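Local coordinates for single-stranded DNA-binding protein WHY1, chloroplastic (Arabidopsis thaliana, PDB 4KOO), which binds single-stranded DNA in chloroplasts and nucleus, keeps the plastid genome stable by preventing illegitimate recombination, and modulates telomere length in the nucleus, at residues 22-27 against 45-50; 97-102 against 126-131. One frame throughout, in Å; residues are numbered along the deposited sequence.

Contact 1 of 2, residues 22-27 against 45-50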
ATOM      1  N   LEU A  22      -2.469  25.756  -2.876  1.00 17.73           N
ATOM      2  CA  LEU A  22      -2.470  24.857  -1.718  1.00 18.56           C
ATOM      3  C   LEU A  22      -1.165  24.053  -1.685  1.00 17.67           C
ATOM      4  O   LEU A  22      -0.783  23.455  -2.675  1.00 19.08           O
ATOM      5  CB  LEU A  22      -3.640  23.879  -1.835  1.00 16.04           C
ATOM      6  CG  LEU A  22      -3.687  22.799  -0.759  1.00 17.85           C
ATOM      7  CD1 LEU A  22      -3.743  23.432   0.658  1.00 17.34           C
ATOM      8  CD2 LEU A  22      -4.870  21.869  -1.008  1.00 21.37           C
ATOM      9  N   THR A  23      -0.489  24.057  -0.551  1.00 15.52           N
ATOM     10  CA  THR A  23       0.657  23.206  -0.333  1.00 16.50           C
ATOM     11  C   THR A  23       0.356  22.305   0.834  1.00 18.47           C
ATOM     12  O   THR A  23      -0.181  22.756   1.842  1.00 16.72           O
ATOM     13  CB  THR A  23       1.934  24.020  -0.058  1.00 18.34           C
ATOM     14  OG1 THR A  23       2.218  24.837  -1.202  1.00 19.34           O
ATOM     15  CG2 THR A  23       3.096  23.112   0.203  1.00 22.63           C
ATOM     16  N   VAL A  24       0.633  21.015   0.669  1.00 16.30           N
ATOM     17  CA  VAL A  24       0.437  20.048   1.739  1.00 14.53           C
ATOM     18  C   VAL A  24       1.772  19.459   2.155  1.00 15.12           C
ATOM     19  O   VAL A  24       2.472  18.886   1.316  1.00 15.04           O
ATOM     20  CB  VAL A  24      -0.464  18.882   1.260  1.00 17.42           C
ATOM     21  CG1 VAL A  24      -0.813  17.994   2.457  1.00 20.22           C
ATOM     22  CG2 VAL A  24      -1.703  19.437   0.608  1.00 23.66           C
ATOM     23  N   ASP A  25       2.122  19.598   3.428  1.00 15.93           N
ATOM     24  CA  ASP A  25       3.386  19.064   3.967  1.00 17.63           C
ATOM     25  C   ASP A  25       3.105  18.056   5.033  1.00 13.94           C
ATOM     26  O   ASP A  25       2.360  18.332   5.965  1.00 17.19           O
ATOM     27  CB  ASP A  25       4.268  20.152   4.606  1.00 20.54           C
ATOM     28  CG  ASP A  25       5.040  20.958   3.592  1.00 27.69           C
ATOM     29  OD1 ASP A  25       4.508  21.976   3.122  1.00 31.08           O
ATOM     30  OD2 ASP A  25       6.186  20.578   3.274  1.00 29.01           O
ATOM     31  N   PRO A  26       3.729  16.878   4.930  1.00 12.68           N
ATOM     32  CA  PRO A  26       3.686  15.895   5.999  1.00 13.07           C
ATOM     33  C   PRO A  26       4.582  16.260   7.172  1.00 16.43           C
ATOM     34  O   PRO A  26       5.650  16.809   6.979  1.00 19.64           O
ATOM     35  CB  PRO A  26       4.138  14.609   5.298  1.00 16.99           C
ATOM     36  CG  PRO A  26       5.095  15.095   4.211  1.00 18.07           C
ATOM     37  CD  PRO A  26       4.553  16.437   3.776  1.00 17.74           C
ATOM     38  N   ARG A  27       4.117  15.988   8.373  1.00 16.98           N
ATOM     39  CA  ARG A  27       4.906  16.199   9.587  1.00 18.84           C
ATOM     40  C   ARG A  27       5.025  14.910  10.356  1.00 20.24           C
ATOM     41  O   ARG A  27       4.044  14.233  10.674  1.00 14.56           O
ATOM     42  CB  ARG A  27       4.284  17.296  10.459  1.00 19.37           C
ATOM     43  CG  ARG A  27       4.183  18.629   9.762  1.00 20.72           C
ATOM     44  CD  ARG A  27       5.563  19.290   9.640  1.00 30.36           C
ATOM     45  NE  ARG A  27       5.453  20.672   9.190  1.00 36.64           N
ATOM     46  CZ  ARG A  27       5.175  21.695   9.999  1.00 42.28           C
ATOM     47  NH1 ARG A  27       4.997  21.498  11.302  1.00 36.93           N
ATOM     48  NH2 ARG A  27       5.086  22.926   9.505  1.00 43.42           N
ATOM     49  N   GLY A  45       2.065  12.066  13.901  1.00 16.18           N
ATOM     50  CA  GLY A  45       2.212  13.002  12.821  1.00 15.39           C
ATOM     51  C   GLY A  45       0.891  13.569  12.372  1.00 12.25           C
ATOM     52  O   GLY A  45      -0.167  13.180  12.879  1.00 14.25           O
ATOM     53  N   PHE A  46       0.975  14.538  11.478  1.00 11.79           N
ATOM     54  CA  PHE A  46      -0.184  15.198  10.892  1.00 14.21           C
ATOM     55  C   PHE A  46       0.236  15.789   9.573  1.00 13.14           C
ATOM     56  O   PHE A  46       1.421  15.752   9.217  1.00 17.39           O
ATOM     57  CB  PHE A  46      -0.751  16.297  11.828  1.00 15.59           C
ATOM     58  CG  PHE A  46       0.248  17.334  12.200  1.00 17.63           C
ATOM     59  CD1 PHE A  46       1.222  17.072  13.162  1.00 19.47           C
ATOM     60  CD2 PHE A  46       0.233  18.551  11.575  1.00 16.67           C
ATOM     61  CE1 PHE A  46       2.166  18.046  13.476  1.00 21.31           C
ATOM     62  CE2 PHE A  46       1.169  19.532  11.899  1.00 22.00           C
ATOM     63  CZ  PHE A  46       2.128  19.273  12.836  1.00 16.20           C
ATOM     64  N   LEU A  47      -0.728  16.315   8.830  1.00 12.50           N
ATOM     65  CA  LEU A  47      -0.451  17.050   7.624  1.00 11.17           C
ATOM     66  C   LEU A  47      -0.724  18.531   7.846  1.00 18.42           C
ATOM     67  O   LEU A  47      -1.708  18.895   8.492  1.00 18.03           O
ATOM     68  CB  LEU A  47      -1.285  16.539   6.496  1.00 13.27           C
ATOM     69  CG  LEU A  47      -1.178  15.028   6.220  1.00 13.11           C
ATOM     70  CD1 LEU A  47      -2.092  14.634   5.081  1.00 15.85           C
ATOM     71  CD2 LEU A  47       0.261  14.633   5.907  1.00 16.73           C
ATOM     72  N   LEU A  48       0.118  19.386   7.284  1.00 14.74           N
ATOM     73  CA  LEU A  48      -0.147  20.835   7.324  1.00 16.23           C
ATOM     74  C   LEU A  48      -0.548  21.362   5.962  1.00 16.03           C
ATOM     75  O   LEU A  48       0.216  21.263   4.987  1.00 17.97           O
ATOM     76  CB  LEU A  48       1.084  21.575   7.838  1.00 18.84           C
ATOM     77  CG  LEU A  48       0.903  23.094   8.003  1.00 24.09           C
ATOM     78  CD1 LEU A  48      -0.142  23.351   9.059  1.00 23.15           C
ATOM     79  CD2 LEU A  48       2.251  23.727   8.349  1.00 30.88           C
ATOM     80  N   LEU A  49      -1.763  21.902   5.876  1.00 12.68           N
ATOM     81  CA  LEU A  49      -2.268  22.508   4.665  1.00 12.11           C
ATOM     82  C   LEU A  49      -2.018  23.993   4.753  1.00 15.93           C
ATOM     83  O   LEU A  49      -2.327  24.611   5.754  1.00 17.30           O
ATOM     84  CB  LEU A  49      -3.777  22.283   4.506  1.00 12.59           C
ATOM     85  CG  LEU A  49      -4.326  20.851   4.476  1.00 22.56           C
ATOM     86  CD1 LEU A  49      -5.844  20.875   4.532  1.00 19.12           C
ATOM     87  CD2 LEU A  49      -3.878  20.163   3.259  1.00 23.52           C
ATOM     88  N   GLN A  50      -1.444  24.555   3.705  1.00 16.72           N
ATOM     89  CA  GLN A  50      -1.173  25.982   3.668  1.00 16.53           C
ATOM     90  C   GLN A  50      -1.810  26.523   2.437  1.00 17.23           C
ATOM     91  O   GLN A  50      -1.575  26.029   1.345  1.00 19.46           O
ATOM     92  CB  GLN A  50       0.334  26.255   3.675  1.00 18.80           C
ATOM     93  CG  GLN A  50       1.046  25.656   4.871  1.00 23.51           C
ATOM     94  CD  GLN A  50       2.492  26.107   4.997  1.00 39.83           C
ATOM     95  OE1 GLN A  50       2.781  27.203   5.493  1.00 46.10           O
ATOM     96  NE2 GLN A  50       3.406  25.261   4.558  1.00 30.87           N
TER
HETATM   97  O   HOH W   1       2.344  22.957   4.176  1.00 28.71           O
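Leu48 O is gripped twice: by Asp25 N, 3.0 Å away, and by a water. This is part of an antiparallel beta hairpin, in which strand 20-33 runs beside strand 39-53 in one of the two sheets of the Whirly fold. Hydrogen-bonded pairs Thr23-Gln50, Asp25-Leu48 and Arg27-Phe46 each make two backbone bonds; Leu48 N to Asp25 O is nearly straight (176°). The same water ties Asp25 OD1 to Gln50 NE2, which stand 3.8 Å apart, while Gln50 OE1 goes to Lys65. The face with Val24, Pro26, Leu47 and Leu49 is apolar. Val24 and Leu49 lie side by side, Val24 CG2 to Leu49 CD2 3.5 Å, and Leu47 CD2 rests against Pro26 CB. Trp161 of a second subunit packs on Val24, Pro26 and Leu47. On the face of Asp25 and Gln50, Phe46 has CG between its backbone N and carbonyl carbon (chi1 57°), which sets the ring under Arg27. A serine here would take away the ring, and the Arg27 methylenes, left without it, would probably swing more freely. Arg27 CB sits 3.9 Å from the Phe46 ring centroid, a CH-pi contact over the face.

Contact 2 of 2, residues 97-102 against 126-131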
ATOM      1  N   LYS A  97      -5.392  26.105  25.498  1.00 40.05           N
ATOM      2  CA  LYS A  97      -4.357  27.085  25.825  1.00 38.83           C
ATOM      3  C   LYS A  97      -5.034  28.393  26.242  1.00 42.99           C
ATOM      4  O   LYS A  97      -6.262  28.431  26.427  1.00 38.70           O
ATOM      5  CB  LYS A  97      -3.405  27.304  24.654  1.00 43.58           C
ATOM      6  CG  LYS A  97      -2.578  26.076  24.287  1.00 48.88           C
ATOM      7  CD  LYS A  97      -1.589  26.417  23.182  1.00 53.59           C
ATOM      8  CE  LYS A  97      -1.640  25.398  22.044  1.00 69.54           C
ATOM      9  NZ  LYS A  97      -0.972  25.900  20.810  1.00 71.57           N
ATOM     10  N   SER A  98      -4.256  29.459  26.412  1.00 43.14           N
ATOM     11  CA  SER A  98      -4.835  30.652  27.019  1.00 47.98           C
ATOM     12  C   SER A  98      -5.605  31.464  25.971  1.00 39.93           C
ATOM     13  O   SER A  98      -6.548  32.158  26.322  1.00 46.15           O
ATOM     14  CB  SER A  98      -3.793  31.485  27.811  1.00 47.06           C
ATOM     15  OG  SER A  98      -2.726  31.962  27.006  1.00 43.38           O
ATOM     16  N   ASP A  99      -5.243  31.335  24.690  1.00 43.03           N
ATOM     17  CA  ASP A  99      -6.023  31.959  23.614  1.00 32.14           C
ATOM     18  C   ASP A  99      -7.187  31.103  23.072  1.00 26.98           C
ATOM     19  O   ASP A  99      -7.709  31.378  21.997  1.00 27.02           O
ATOM     20  CB  ASP A  99      -5.127  32.379  22.462  1.00 37.40           C
ATOM     21  CG  ASP A  99      -4.318  33.611  22.786  1.00 44.73           C
ATOM     22  OD1 ASP A  99      -4.825  34.429  23.581  1.00 39.42           O
ATOM     23  OD2 ASP A  99      -3.200  33.754  22.243  1.00 44.15           O
ATOM     24  N   GLU A 100      -7.611  30.104  23.827  1.00 32.78           N
ATOM     25  CA  GLU A 100      -8.747  29.290  23.433  1.00 32.98           C
ATOM     26  C   GLU A 100      -9.961  30.170  23.147  1.00 33.34           C
ATOM     27  O   GLU A 100     -10.252  31.093  23.888  1.00 26.40           O
ATOM     28  CB  GLU A 100      -9.072  28.282  24.528  1.00 35.40           C
ATOM     29  CG  GLU A 100     -10.409  27.585  24.340  1.00 37.50           C
ATOM     30  CD  GLU A 100     -10.579  26.379  25.243  1.00 44.65           C
ATOM     31  OE1 GLU A 100     -11.731  26.018  25.543  1.00 50.29           O
ATOM     32  OE2 GLU A 100      -9.562  25.784  25.637  1.00 39.91           O
ATOM     33  N   GLY A 101     -10.677  29.883  22.069  1.00 25.62           N
ATOM     34  CA  GLY A 101     -11.856  30.653  21.723  1.00 28.79           C
ATOM     35  C   GLY A 101     -11.585  31.908  20.912  1.00 24.74           C
ATOM     36  O   GLY A 101     -12.520  32.540  20.441  1.00 28.60           O
ATOM     37  N   LYS A 102     -10.331  32.277  20.710  1.00 20.60           N
ATOM     38  CA  LYS A 102     -10.054  33.500  19.943  1.00 21.95           C
ATOM     39  C   LYS A 102     -10.036  33.237  18.444  1.00 21.94           C
ATOM     40  O   LYS A 102     -10.423  34.095  17.641  1.00 21.09           O
ATOM     41  CB  LYS A 102      -8.729  34.125  20.364  1.00 30.82           C
ATOM     42  CG  LYS A 102      -8.627  34.492  21.846  1.00 38.50           C
ATOM     43  CD  LYS A 102      -9.272  35.822  22.153  1.00 40.38           C
ATOM     44  CE  LYS A 102      -9.220  36.140  23.644  1.00 47.03           C
ATOM     45  NZ  LYS A 102      -7.821  36.216  24.141  1.00 51.32           N
ATOM     46  N   ASN A 126     -10.095  35.117  13.125  1.00 20.98           N
ATOM     47  CA  ASN A 126      -9.119  35.349  14.134  1.00 20.98           C
ATOM     48  C   ASN A 126      -9.437  36.664  14.851  1.00 25.55           C
ATOM     49  O   ASN A 126      -9.160  37.744  14.323  1.00 20.25           O
ATOM     50  CB  ASN A 126      -7.736  35.463  13.496  1.00 28.95           C
ATOM     51  CG  ASN A 126      -6.666  35.540  14.523  1.00 28.21           C
ATOM     52  OD1 ASN A 126      -6.910  36.039  15.613  1.00 28.21           O
ATOM     53  ND2 ASN A 126      -5.479  34.978  14.229  1.00 31.84           N
ATOM     54  N   LYS A 127     -10.010  36.553  16.044  1.00 23.70           N
ATOM     55  CA  LYS A 127     -10.484  37.708  16.801  1.00 25.46           C
ATOM     56  C   LYS A 127      -9.356  38.388  17.576  1.00 25.01           C
ATOM     57  O   LYS A 127      -9.574  39.413  18.210  1.00 22.29           O
ATOM     58  CB  LYS A 127     -11.648  37.288  17.726  1.00 21.47           C
ATOM     59  CG  LYS A 127     -12.837  36.695  16.940  1.00 19.95           C
ATOM     60  CD  LYS A 127     -14.037  36.276  17.819  1.00 20.80           C
ATOM     61  CE  LYS A 127     -13.730  34.994  18.582  1.00 28.28           C
ATOM     62  NZ  LYS A 127     -13.447  33.883  17.603  1.00 34.86           N
ATOM     63  N   LEU A 128      -8.121  37.862  17.475  1.00 22.58           N
ATOM     64  CA  LEU A 128      -6.951  38.543  18.020  1.00 28.22           C
ATOM     65  C   LEU A 128      -6.509  39.692  17.123  1.00 24.64           C
ATOM     66  O   LEU A 128      -5.945  40.681  17.605  1.00 27.50           O
ATOM     67  CB  LEU A 128      -5.763  37.554  18.188  1.00 31.07           C
ATOM     68  CG  LEU A 128      -5.924  36.449  19.240  1.00 26.95           C
ATOM     69  CD1 LEU A 128      -4.829  35.387  19.088  1.00 39.84           C
ATOM     70  CD2 LEU A 128      -5.884  37.031  20.608  1.00 32.77           C
ATOM     71  N   VAL A 129      -6.779  39.579  15.829  1.00 24.23           N
ATOM     72  CA  VAL A 129      -6.283  40.552  14.863  1.00 24.55           C
ATOM     73  C   VAL A 129      -7.340  40.997  13.884  1.00 24.47           C
ATOM     74  O   VAL A 129      -7.025  41.545  12.826  1.00 24.31           O
ATOM     75  CB  VAL A 129      -5.035  40.010  14.085  1.00 30.86           C
ATOM     76  CG1 VAL A 129      -3.920  39.715  15.031  1.00 30.50           C
ATOM     77  CG2 VAL A 129      -5.377  38.766  13.318  1.00 24.58           C
ATOM     78  N   ASN A 130      -8.619  40.785  14.213  1.00 19.67           N
ATOM     79  CA  ASN A 130      -9.670  41.266  13.332  1.00 26.66           C
ATOM     80  C   ASN A 130      -9.455  40.782  11.892  1.00 27.46           C
ATOM     81  O   ASN A 130      -9.522  41.536  10.922  1.00 23.99           O
ATOM     82  CB  ASN A 130      -9.742  42.791  13.391  1.00 24.54           C
ATOM     83  CG  ASN A 130     -10.947  43.348  12.686  1.00 20.45           C
ATOM     84  OD1 ASN A 130     -12.031  42.722  12.599  1.00 21.21           O
ATOM     85  ND2 ASN A 130     -10.783  44.557  12.171  1.00 24.37           N
ATOM     86  N   VAL A 131      -9.235  39.488  11.756  1.00 22.19           N
ATOM     87  CA  VAL A 131      -9.163  38.879  10.431  1.00 30.50           C
ATOM     88  C   VAL A 131     -10.286  37.863  10.267  1.00 22.17           C
ATOM     89  O   VAL A 131     -10.522  37.029  11.151  1.00 24.41           O
ATOM     90  CB  VAL A 131      -7.780  38.253  10.197  1.00 28.36           C
ATOM     91  CG1 VAL A 131      -7.824  37.201   9.077  1.00 37.22           C
ATOM     92  CG2 VAL A 131      -6.784  39.348   9.855  1.00 32.78           C
TER
HETATM   93  O   HOH W   2     -13.801  31.342  18.130  1.00 28.25           O
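Lys102 O takes two hydrogen bonds from one residue, Lys127, whose backbone N and side-chain NZ reach it from opposite faces of the carbonyl plane. The bond from Lys127 N to Lys102 O is 3.0 Å long and nearly straight at 166°. NZ, also 3.0 Å from Lys102 O, comes in above the plane and not onto a lone pair. Bends at chi3 (-74°) and chi4 fold the Lys127 chain back, so that the ammonium curls over the carbonyls and makes a further weak bond to Gly101 O. A water, 2.6 Å from Lys127 NZ, also bonds to Gly101 O, bridging the two.

Leu128 crosses the Lys102 chain at about a right angle. Its CG meets Lys102 CB at 3.8 Å, Leu128 CD2 rests against CG and CD of that lysine, and CD1 touches the Asp99 carboxylate. Lys102 NZ is in turn tied back to Asp99 OD1 by a salt bridge of 3.5 Å.

One shell further out, Asp92 OD2 receives Gly101 N, fixing the backbone that presents the two carbonyls, in a loop belonging to a predicted nuclear localization signal. Within 126-131, Asn126 OD1 accepts a bond from Leu128 N, 2.9 Å away and in the carbonyl plane. This is an Asx turn, laid over a type I turn and completed by a G1 beta bulge at Asn130 and Val131, the turn that joins strands 118-126 and 131-139.

From the N terminus, strand 20-33 runs out, the chain turns, and strand 39-53 returns beside it: contact 1 closes that hairpin, with 17 residues between its segments, inside the first four-stranded sheet. The chain then passes through strand 66-70 and helix 72-79 before entering the second sheet at strand 87-91. Contact 2 opens only afterwards. It spans 23 residues, the hairpin of strands 103-111 and 118-126, and joins the loop leading into that hairpin to the turn leaving it, at one end of the second sheet. The two contacts are in series, neither nested nor crossed; their centres lie about 22 Å apart, and they do not touch.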